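PDB 2GF6: thioesterase superfamily protein from Sulfolobus solfataricus, which binds coenzyme A and, as a hotdog-fold member of the 4-hydroxybenzoyl-CoA thioesterase family, probably hydrolyses fatty acyl-CoA thioesters. Local coordinates for residues D11-I15 against Y16-A20; G22-H25 against Y26-Y30; N35-E38 against K39-E43. One frame throughout, in Å; residues are numbered along the deposited sequence.

Interaction 1: residues D11-I15 against Y16-A20; sequences DVVRI and YDTDA
R14 and D17 close a tight turn in which the backbone N of R14 donates to the carboxylate of D17 while the N of D17 returns a bond to the R14 carbonyl. The turn leads out of strand 8-12 of the hotdog fold through a short 3-10 segment, toward the fold's long helix 26-45. R14 N reaches D17 OD2 at 2.8 Å on the anti side of the carboxylate, 23° out of its plane. D17 N donates to R14 O at 2.8 Å. T18 finishes the turn with a double grip: its N, at 3.3 Å, and its OG1, at 2.7 Å, reach I15 O from the same face of the carbonyl plane.

Over the same arginine folds the ring of Y16. R14 CB stands 3.7 Å from the ring centroid and 17° off its normal, a CH-pi contact, and CG continues over the ring toward Y16 OH, 3.5 Å away. A bend about the CB-CG bond (chi2 79°) turns the guanidinium back toward the strand, where NH1 forms a long salt bridge of 3.6 Å with D11 OD1. That oxygen also accepts from V12 N.

Farther out, D11 and D17 both form salt bridges to R31 of helix 26-45, so the aspartate that closes the turn is itself held by the helix. R14 NE pairs with E38 of the third subunit, and Y16 OH is hydrogen-bonded to N35 OD1 of that same subunit.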
loop_
_atom_site.group_PDB
_atom_site.type_symbol
_atom_site.label_atom_id
_atom_site.label_comp_id
_atom_site.label_asym_id
_atom_site.label_seq_id
_atom_site.Cartn_x
_atom_site.Cartn_y
_atom_site.Cartn_z
ATOM N N ASP A 11 4.347 -18.161 0.139
ATOM C CA ASP A 11 3.544 -17.103 0.731
ATOM C C ASP A 11 2.060 -17.390 0.492
ATOM O O ASP A 11 1.707 -18.326 -0.205
ATOM C CB ASP A 11 3.947 -15.738 0.159
ATOM C CG ASP A 11 3.991 -14.638 1.232
ATOM O OD1 ASP A 11 3.141 -14.673 2.156
ATOM O OD2 ASP A 11 4.888 -13.758 1.163
ATOM N N VAL A 12 1.203 -16.588 1.100
ATOM C CA VAL A 12 -0.252 -16.775 1.033
ATOM C C VAL A 12 -0.886 -15.411 0.738
ATOM O O VAL A 12 -0.417 -14.376 1.252
ATOM C CB VAL A 12 -0.793 -17.413 2.359
ATOM C CG1 VAL A 12 -0.564 -16.487 3.551
ATOM C CG2 VAL A 12 -2.257 -17.789 2.252
ATOM N N VAL A 13 -1.897 -15.408 -0.130
ATOM C CA VAL A 13 -2.562 -14.170 -0.510
ATOM C C VAL A 13 -3.489 -13.695 0.602
ATOM O O VAL A 13 -4.333 -14.442 1.083
ATOM C CB VAL A 13 -3.351 -14.302 -1.854
ATOM C CG1 VAL A 13 -3.990 -12.958 -2.267
ATOM C CG2 VAL A 13 -2.420 -14.757 -2.990
ATOM N N ARG A 14 -3.306 -12.431 0.984
ATOM C CA ARG A 14 -3.924 -11.826 2.161
ATOM C C ARG A 14 -4.917 -10.745 1.712
ATOM O O ARG A 14 -4.941 -10.328 0.552
ATOM C CB ARG A 14 -2.852 -11.216 3.068
ATOM C CG ARG A 14 -2.620 -11.939 4.366
ATOM C CD ARG A 14 -1.764 -13.165 4.226
ATOM N NE ARG A 14 -1.317 -13.671 5.534
ATOM C CZ ARG A 14 -0.072 -14.061 5.816
ATOM N NH1 ARG A 14 0.892 -14.036 4.882
ATOM N NH2 ARG A 14 0.216 -14.482 7.035
ATOM N N ILE A 15 -5.755 -10.291 2.627
ATOM C CA ILE A 15 -6.754 -9.268 2.270
ATOM C C ILE A 15 -6.106 -7.985 1.766
ATOM O O ILE A 15 -6.606 -7.311 0.857
ATOM C CB ILE A 15 -7.702 -8.962 3.478
ATOM C CG1 ILE A 15 -8.851 -8.072 3.024
ATOM C CG2 ILE A 15 -6.916 -8.375 4.713
ATOM C CD1 ILE A 15 -9.657 -8.661 1.901
ATOM N N TYR A 16 -4.981 -7.635 2.358
ATOM C CA TYR A 16 -4.283 -6.451 1.925
ATOM C C TYR A 16 -3.536 -6.691 0.590
ATOM O O TYR A 16 -2.923 -5.768 0.037
ATOM C CB TYR A 16 -3.335 -5.938 3.026
ATOM C CG TYR A 16 -2.432 -6.991 3.636
ATOM C CD1 TYR A 16 -1.296 -7.432 2.961
ATOM C CD2 TYR A 16 -2.675 -7.510 4.901
ATOM C CE1 TYR A 16 -0.468 -8.395 3.493
ATOM C CE2 TYR A 16 -1.833 -8.504 5.449
ATOM C CZ TYR A 16 -0.725 -8.932 4.726
ATOM O OH TYR A 16 0.146 -9.899 5.231
ATOM N N ASP A 17 -3.563 -7.917 0.068
ATOM C CA ASP A 17 -2.990 -8.159 -1.282
ATOM C C ASP A 17 -3.983 -7.983 -2.415
ATOM O O ASP A 17 -3.613 -8.053 -3.586
ATOM C CB ASP A 17 -2.388 -9.568 -1.375
ATOM C CG ASP A 17 -1.212 -9.756 -0.434
ATOM O OD1 ASP A 17 -0.386 -8.821 -0.321
ATOM O OD2 ASP A 17 -1.157 -10.814 0.205
ATOM N N THR A 18 -5.241 -7.735 -2.075
ATOM C CA THR A 18 -6.334 -7.720 -3.046
ATOM C C THR A 18 -6.965 -6.345 -3.183
ATOM O O THR A 18 -6.858 -5.533 -2.280
ATOM C CB THR A 18 -7.490 -8.618 -2.564
ATOM O OG1 THR A 18 -8.010 -8.101 -1.329
ATOM C CG2 THR A 18 -7.002 -10.065 -2.314
ATOM N N ASP A 19 -7.687 -6.136 -4.294
ATOM C CA ASP A 19 -8.478 -4.918 -4.519
ATOM C C ASP A 19 -9.895 -5.340 -4.842
ATOM O O ASP A 19 -10.201 -6.520 -4.725
ATOM C CB ASP A 19 -7.846 -4.020 -5.590
ATOM C CG ASP A 19 -7.830 -4.646 -6.988
ATOM O OD1 ASP A 19 -8.614 -5.598 -7.249
ATOM O OD2 ASP A 19 -7.013 -4.179 -7.823
ATOM N N ALA A 20 -10.784 -4.412 -5.200
ATOM C CA ALA A 20 -12.200 -4.807 -5.419
ATOM C C ALA A 20 -12.451 -5.812 -6.544
ATOM O O ALA A 20 -13.569 -6.319 -6.653
ATOM C CB ALA A 20 -13.081 -3.602 -5.643
#

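Interaction 2: residues G22-H25 against Y26-Y30; sequences GIAH and YAAYY. With COA (coenzyme A), chain F.
H25 occupies the N-cap of helix 26-45, and its polar contacts with A28 cap the helix's first turn. Two weak hydrogen bonds converge on A28 N: H25 O accepts at 2.9 Å with an N-H...O angle of 129°, and H25 ND1 accepts at 3.0 Å with an angle of 134°. The second is the side-chain cap. It is possible because chi1 (54°) tucks CG between the backbone N and the carbonyl carbon, turning the imidazole back so that A28 N lies at the ring edge in its plane. H25 CE1 comes to lie against the methyl of A27. NE2, the other ring nitrogen, makes a weak hydrogen bond to Y16 O.

The apolar contacts centre on A24, whose CB touches A28 CB at 4.1 Å and Y29 CE2 at the same distance.

A24 and Y29 also meet the ligand. A24 O comes within 3.1 Å of COA C2P, Y29 CE2 lies 3.7 Å from the same carbon, and the thiol sulfur S1P stands 3.5 Å from Y26 N, at the beginning of the helix. One water joins three groups: it donates to A24 O and to the pantetheine carbonyl O5P and accepts from Y29 OH, lying in the plane of the tyrosine ring at its edge.

Aromatic contacts complete the surroundings. Y29 meets Y67 edge-to-face, and Y26 stacks on Y26 and Y30 of the fourth subunit, which also supplies E62, W119 and S121 to the same coenzyme A. A pantetheine arm whose thiol reaches the N-terminal end of the long helix, between two subunits, is characteristic of the hotdog-fold thioesterase site.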
loop_
_atom_site.group_PDB
_atom_site.type_symbol
_atom_site.label_atom_id
_atom_site.label_comp_id
_atom_site.label_asym_id
_atom_site.label_seq_id
_atom_site.Cartn_x
_atom_site.Cartn_y
_atom_site.Cartn_z
ATOM N N GLY A 22 -11.240 -8.736 -6.486
ATOM C CA GLY A 22 -11.155 -10.070 -5.844
ATOM C C GLY A 22 -9.865 -10.869 -6.108
ATOM O O GLY A 22 -9.797 -12.070 -5.861
ATOM N N ILE A 23 -8.840 -10.182 -6.593
ATOM C CA ILE A 23 -7.605 -10.831 -6.998
ATOM C C ILE A 23 -6.483 -9.997 -6.478
ATOM O O ILE A 23 -6.695 -8.799 -6.130
ATOM C CB ILE A 23 -7.465 -10.909 -8.544
ATOM C CG1 ILE A 23 -7.494 -9.502 -9.189
ATOM C CG2 ILE A 23 -8.580 -11.759 -9.117
ATOM C CD1 ILE A 23 -7.259 -9.536 -10.703
ATOM N N ALA A 24 -5.304 -10.609 -6.427
ATOM C CA ALA A 24 -4.098 -9.880 -6.055
ATOM C C ALA A 24 -3.786 -8.764 -7.060
ATOM O O ALA A 24 -3.915 -8.937 -8.285
ATOM C CB ALA A 24 -2.934 -10.826 -5.939
ATOM N N HIS A 25 -3.373 -7.629 -6.512
ATOM C CA HIS A 25 -3.126 -6.406 -7.269
ATOM C C HIS A 25 -1.623 -6.226 -7.554
ATOM O O HIS A 25 -0.768 -6.983 -7.058
ATOM C CB HIS A 25 -3.705 -5.179 -6.511
ATOM C CG HIS A 25 -3.230 -5.034 -5.087
ATOM N ND1 HIS A 25 -1.909 -5.157 -4.710
ATOM C CD2 HIS A 25 -3.909 -4.748 -3.951
ATOM C CE1 HIS A 25 -1.796 -4.969 -3.411
ATOM N NE2 HIS A 25 -2.992 -4.689 -2.928
ATOM N N TYR A 26 -1.313 -5.210 -8.352
ATOM C CA TYR A 26 0.048 -4.928 -8.771
ATOM C C TYR A 26 1.076 -4.944 -7.677
ATOM O O TYR A 26 2.181 -5.457 -7.899
ATOM C CB TYR A 26 0.084 -3.531 -9.378
ATOM C CG TYR A 26 1.348 -3.057 -10.069
ATOM C CD1 TYR A 26 1.629 -3.435 -11.373
ATOM C CD2 TYR A 26 2.176 -2.129 -9.474
ATOM C CE1 TYR A 26 2.726 -2.972 -12.042
ATOM C CE2 TYR A 26 3.313 -1.627 -10.152
ATOM C CZ TYR A 26 3.570 -2.061 -11.443
ATOM O OH TYR A 26 4.634 -1.609 -12.156
ATOM N N ALA A 27 0.771 -4.325 -6.538
ATOM C CA ALA A 27 1.768 -4.148 -5.473
ATOM C C ALA A 27 1.933 -5.443 -4.742
ATOM O O ALA A 27 2.951 -5.693 -4.129
ATOM C CB ALA A 27 1.324 -3.033 -4.473
ATOM N N ALA A 28 0.917 -6.279 -4.770
ATOM C CA ALA A 28 1.013 -7.540 -4.065
ATOM C C ALA A 28 2.189 -8.348 -4.604
ATOM O O ALA A 28 2.955 -8.987 -3.841
ATOM C CB ALA A 28 -0.263 -8.297 -4.222
ATOM N N TYR A 29 2.364 -8.292 -5.919
ATOM C CA TYR A 29 3.389 -9.111 -6.583
ATOM C C TYR A 29 4.773 -8.657 -6.174
ATOM O O TYR A 29 5.694 -9.472 -6.050
ATOM C CB TYR A 29 3.169 -9.122 -8.113
ATOM C CG TYR A 29 1.966 -9.987 -8.522
ATOM C CD1 TYR A 29 2.082 -11.368 -8.635
ATOM C CD2 TYR A 29 0.709 -9.436 -8.722
ATOM C CE1 TYR A 29 1.005 -12.151 -8.958
ATOM C CE2 TYR A 29 -0.375 -10.218 -9.058
ATOM C CZ TYR A 29 -0.230 -11.570 -9.170
ATOM O OH TYR A 29 -1.309 -12.387 -9.499
ATOM N N TYR A 30 4.906 -7.357 -5.919
ATOM C CA TYR A 30 6.107 -6.760 -5.333
ATOM C C TYR A 30 6.303 -7.264 -3.929
ATOM O O TYR A 30 7.426 -7.462 -3.490
ATOM C CB TYR A 30 5.970 -5.234 -5.321
ATOM C CG TYR A 30 7.111 -4.428 -4.660
ATOM C CD1 TYR A 30 8.273 -4.115 -5.358
ATOM C CD2 TYR A 30 6.995 -3.957 -3.365
ATOM C CE1 TYR A 30 9.297 -3.385 -4.760
ATOM C CE2 TYR A 30 8.007 -3.245 -2.759
ATOM C CZ TYR A 30 9.150 -2.947 -3.456
ATOM O OH TYR A 30 10.159 -2.175 -2.859
HETATM N N1A COA F . 0.299 -8.758 -24.674
HETATM C C2A COA F . -0.428 -8.604 -25.845
HETATM N N3A COA F . -1.608 -9.300 -26.030
HETATM C C4A COA F . -2.052 -10.143 -25.075
HETATM C C5A COA F . -1.340 -10.324 -23.898
HETATM C C6A COA F . -0.160 -9.625 -23.692
HETATM N N6A COA F . 0.502 -9.789 -22.550
HETATM N N7A COA F . -2.004 -11.215 -23.135
HETATM C C8A COA F . -3.112 -11.597 -23.793
HETATM N N9A COA F . -3.154 -10.946 -24.999
HETATM C C1B COA F . -4.127 -11.154 -26.096
HETATM C C2B COA F . -4.252 -12.621 -26.490
HETATM O O2B COA F . -3.375 -12.976 -27.523
HETATM C C3B COA F . -5.695 -12.700 -26.915
HETATM O O3B COA F . -5.834 -12.214 -28.220
HETATM P P3B COA F . -6.459 -13.189 -29.331
HETATM O O7A COA F . -6.448 -12.433 -30.639
HETATM O O8A COA F . -7.885 -13.575 -28.931
HETATM O O9A COA F . -5.527 -14.385 -29.429
HETATM C C4B COA F . -6.399 -11.745 -25.982
HETATM O O4B COA F . -5.434 -10.741 -25.720
HETATM C C5B COA F . -6.820 -12.423 -24.687
HETATM O O5B COA F . -5.879 -13.391 -24.279
HETATM P P1A COA F . -6.376 -14.847 -23.804
HETATM O O1A COA F . -5.237 -15.616 -23.170
HETATM O O2A COA F . -6.956 -15.621 -24.958
HETATM O O3A COA F . -7.453 -14.472 -22.654
HETATM P P2A COA F . -8.248 -15.549 -21.741
HETATM O O4A COA F . -7.556 -16.882 -21.761
HETATM O O5A COA F . -9.701 -15.596 -22.190
HETATM O O6A COA F . -8.187 -14.960 -20.253
HETATM C CBP COA F . -7.151 -14.070 -18.385
HETATM C CCP COA F . -7.220 -14.011 -19.897
HETATM C CDP COA F . -7.171 -15.531 -17.908
HETATM C CEP COA F . -8.377 -13.327 -17.853
HETATM C CAP COA F . -5.813 -13.472 -17.961
HETATM O OAP COA F . -4.767 -14.320 -18.369
HETATM C C9P COA F . -5.698 -13.286 -16.475
HETATM O O9P COA F . -6.724 -13.616 -15.595
HETATM N N8P COA F . -4.567 -12.766 -16.070
HETATM C C7P COA F . -4.344 -12.520 -14.673
HETATM C C6P COA F . -4.830 -11.132 -14.348
HETATM C C5P COA F . -4.191 -10.713 -13.064
HETATM O O5P COA F . -4.312 -11.401 -12.042
HETATM N N4P COA F . -3.485 -9.613 -13.166
HETATM C C3P COA F . -3.757 -8.455 -12.380
HETATM C C2P COA F . -2.839 -8.434 -11.186
HETATM S S1P COA F . -1.600 -7.131 -11.230
HETATM O O HOH W 1 -3.792 -11.350 -9.460
#

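Interaction 3: residues N35-E38 against K39-E43; sequences NTIE and KFIKE
K39 sets its CB against the carbonyls of the preceding turn of helix 26-45, the long central helix of the hotdog fold, and sends its amine forward along the helix. Its CB lies 3.4 Å from N35 O, the carbonyl to which K39 N donates (3.0 Å), and 3.7 Å from T36 O. CG leaves anti to the backbone N (chi1 -173°), and CD extends the chain before it bends about the CG-CD bond (chi3 71°) and again about CD-CE. These bends bring NZ to E43 OE1 at 3.0 Å, a salt bridge one turn ahead in which OE1 is met on its syn side, 29° out of the carboxylate plane. Weak bonds from NZ to the carbonyls of I5 and V8 tie the same amine to the N-terminal segment and strand 8-12.

The regular alpha-helical i to i+4 bonding continues on the buried side, where F40 and I37 pack on L81 and F93 of the sheet. There, F40 N donates to T36 O, and the F40 ring edge lies near I37 O. I41 N donates to I37 O at 2.9 Å, and I41 CG1 contacts I37 CG2 at 4.2 Å.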
loop_
_atom_site.group_PDB
_atom_site.type_symbol
_atom_site.label_atom_id
_atom_site.label_comp_id
_atom_site.label_asym_id
_atom_site.label_seq_id
_atom_site.Cartn_x
_atom_site.Cartn_y
_atom_site.Cartn_z
ATOM N N ASN A 35 9.983 -10.275 -0.851
ATOM C CA ASN A 35 10.205 -11.307 0.136
ATOM C C ASN A 35 11.098 -12.404 -0.421
ATOM O O ASN A 35 12.003 -12.897 0.257
ATOM C CB ASN A 35 8.880 -11.907 0.596
ATOM C CG ASN A 35 8.060 -10.956 1.445
ATOM O OD1 ASN A 35 8.595 -10.026 2.065
ATOM N ND2 ASN A 35 6.755 -11.188 1.482
ATOM N N THR A 36 10.849 -12.811 -1.659
ATOM C CA THR A 36 11.666 -13.901 -2.234
ATOM C C THR A 36 13.136 -13.465 -2.344
ATOM O O THR A 36 14.065 -14.213 -1.940
ATOM C CB THR A 36 11.104 -14.362 -3.591
ATOM O OG1 THR A 36 9.742 -14.748 -3.419
ATOM C CG2 THR A 36 11.863 -15.538 -4.150
ATOM N N ILE A 37 13.355 -12.262 -2.872
ATOM C CA ILE A 37 14.717 -11.728 -3.071
ATOM C C ILE A 37 15.402 -11.439 -1.733
ATOM O O ILE A 37 16.570 -11.785 -1.534
ATOM C CB ILE A 37 14.725 -10.484 -3.940
ATOM C CG1 ILE A 37 14.323 -10.865 -5.364
ATOM C CG2 ILE A 37 16.123 -9.860 -3.937
ATOM C CD1 ILE A 37 13.876 -9.714 -6.223
ATOM N N GLU A 38 14.662 -10.841 -0.812
ATOM C CA GLU A 38 15.193 -10.570 0.493
ATOM C C GLU A 38 15.662 -11.865 1.131
ATOM O O GLU A 38 16.741 -11.885 1.700
ATOM C CB GLU A 38 14.166 -9.880 1.385
ATOM C CG GLU A 38 14.707 -9.580 2.770
ATOM C CD GLU A 38 13.839 -8.650 3.605
ATOM O OE1 GLU A 38 12.714 -8.242 3.199
ATOM O OE2 GLU A 38 14.311 -8.301 4.692
ATOM N N LYS A 39 14.867 -12.941 1.036
ATOM C CA LYS A 39 15.244 -14.202 1.701
ATOM C C LYS A 39 16.491 -14.798 1.059
ATOM O O LYS A 39 17.417 -15.235 1.744
ATOM C CB LYS A 39 14.084 -15.216 1.664
ATOM C CG LYS A 39 14.349 -16.483 2.478
ATOM C CD LYS A 39 13.284 -17.594 2.263
ATOM C CE LYS A 39 13.377 -18.238 0.876
ATOM N NZ LYS A 39 14.310 -19.431 0.808
ATOM N N PHE A 40 16.511 -14.803 -0.271
ATOM C CA PHE A 40 17.671 -15.268 -1.010
ATOM C C PHE A 40 18.961 -14.563 -0.578
ATOM O O PHE A 40 19.973 -15.210 -0.315
ATOM C CB PHE A 40 17.456 -15.096 -2.516
ATOM C CG PHE A 40 18.703 -15.260 -3.309
ATOM C CD1 PHE A 40 19.202 -16.510 -3.575
ATOM C CD2 PHE A 40 19.403 -14.151 -3.762
ATOM C CE1 PHE A 40 20.355 -16.659 -4.298
ATOM C CE2 PHE A 40 20.559 -14.291 -4.488
ATOM C CZ PHE A 40 21.038 -15.546 -4.762
ATOM N N ILE A 41 18.921 -13.235 -0.536
ATOM C CA ILE A 41 20.117 -12.460 -0.200
ATOM C C ILE A 41 20.589 -12.804 1.211
ATOM O O ILE A 41 21.793 -12.982 1.463
ATOM C CB ILE A 41 19.844 -10.930 -0.371
ATOM C CG1 ILE A 41 19.737 -10.585 -1.859
ATOM C CG2 ILE A 41 20.952 -10.081 0.273
ATOM C CD1 ILE A 41 20.971 -10.961 -2.710
ATOM N N LYS A 42 19.629 -12.960 2.123
ATOM C CA LYS A 42 19.945 -13.265 3.504
ATOM C C LYS A 42 20.661 -14.586 3.571
ATOM O O LYS A 42 21.724 -14.680 4.157
ATOM C CB LYS A 42 18.681 -13.334 4.338
ATOM C CG LYS A 42 18.930 -13.586 5.820
ATOM C CD LYS A 42 17.694 -14.193 6.488
ATOM C CE LYS A 42 16.890 -13.162 7.251
ATOM N NZ LYS A 42 17.304 -13.167 8.684
ATOM N N GLU A 43 20.070 -15.607 2.953
ATOM C CA GLU A 43 20.627 -16.962 3.007
ATOM C C GLU A 43 21.916 -17.150 2.170
ATOM O O GLU A 43 22.825 -17.882 2.563
ATOM C CB GLU A 43 19.565 -17.979 2.575
ATOM C CG GLU A 43 18.411 -18.080 3.549
ATOM C CD GLU A 43 17.228 -18.952 3.064
ATOM O OE1 GLU A 43 17.109 -19.250 1.849
ATOM O OE2 GLU A 43 16.387 -19.312 3.927
#

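In the fold
The three contacts follow one another along the chain, from the end of strand 8-12 through a connecting loop into helix 26-45. Interactions 1 and 2 have centres about 7 Å apart and touch directly: D17 O is 3.0 Å from H25 N, a probable hydrogen bond, so the turn probably helps place the capping histidine. Interaction 2 meets coenzyme A itself, whereas the T18 side chain of interaction 1 is about 10 Å from the ligand, and the I37 side chain of interaction 3 is about 12 Å from a different bound coenzyme A. Interactions 1 and 3, centres about 21 Å apart, are joined by D11 OD2 and N35 ND2 at 3.2 Å, and both contact the third subunit.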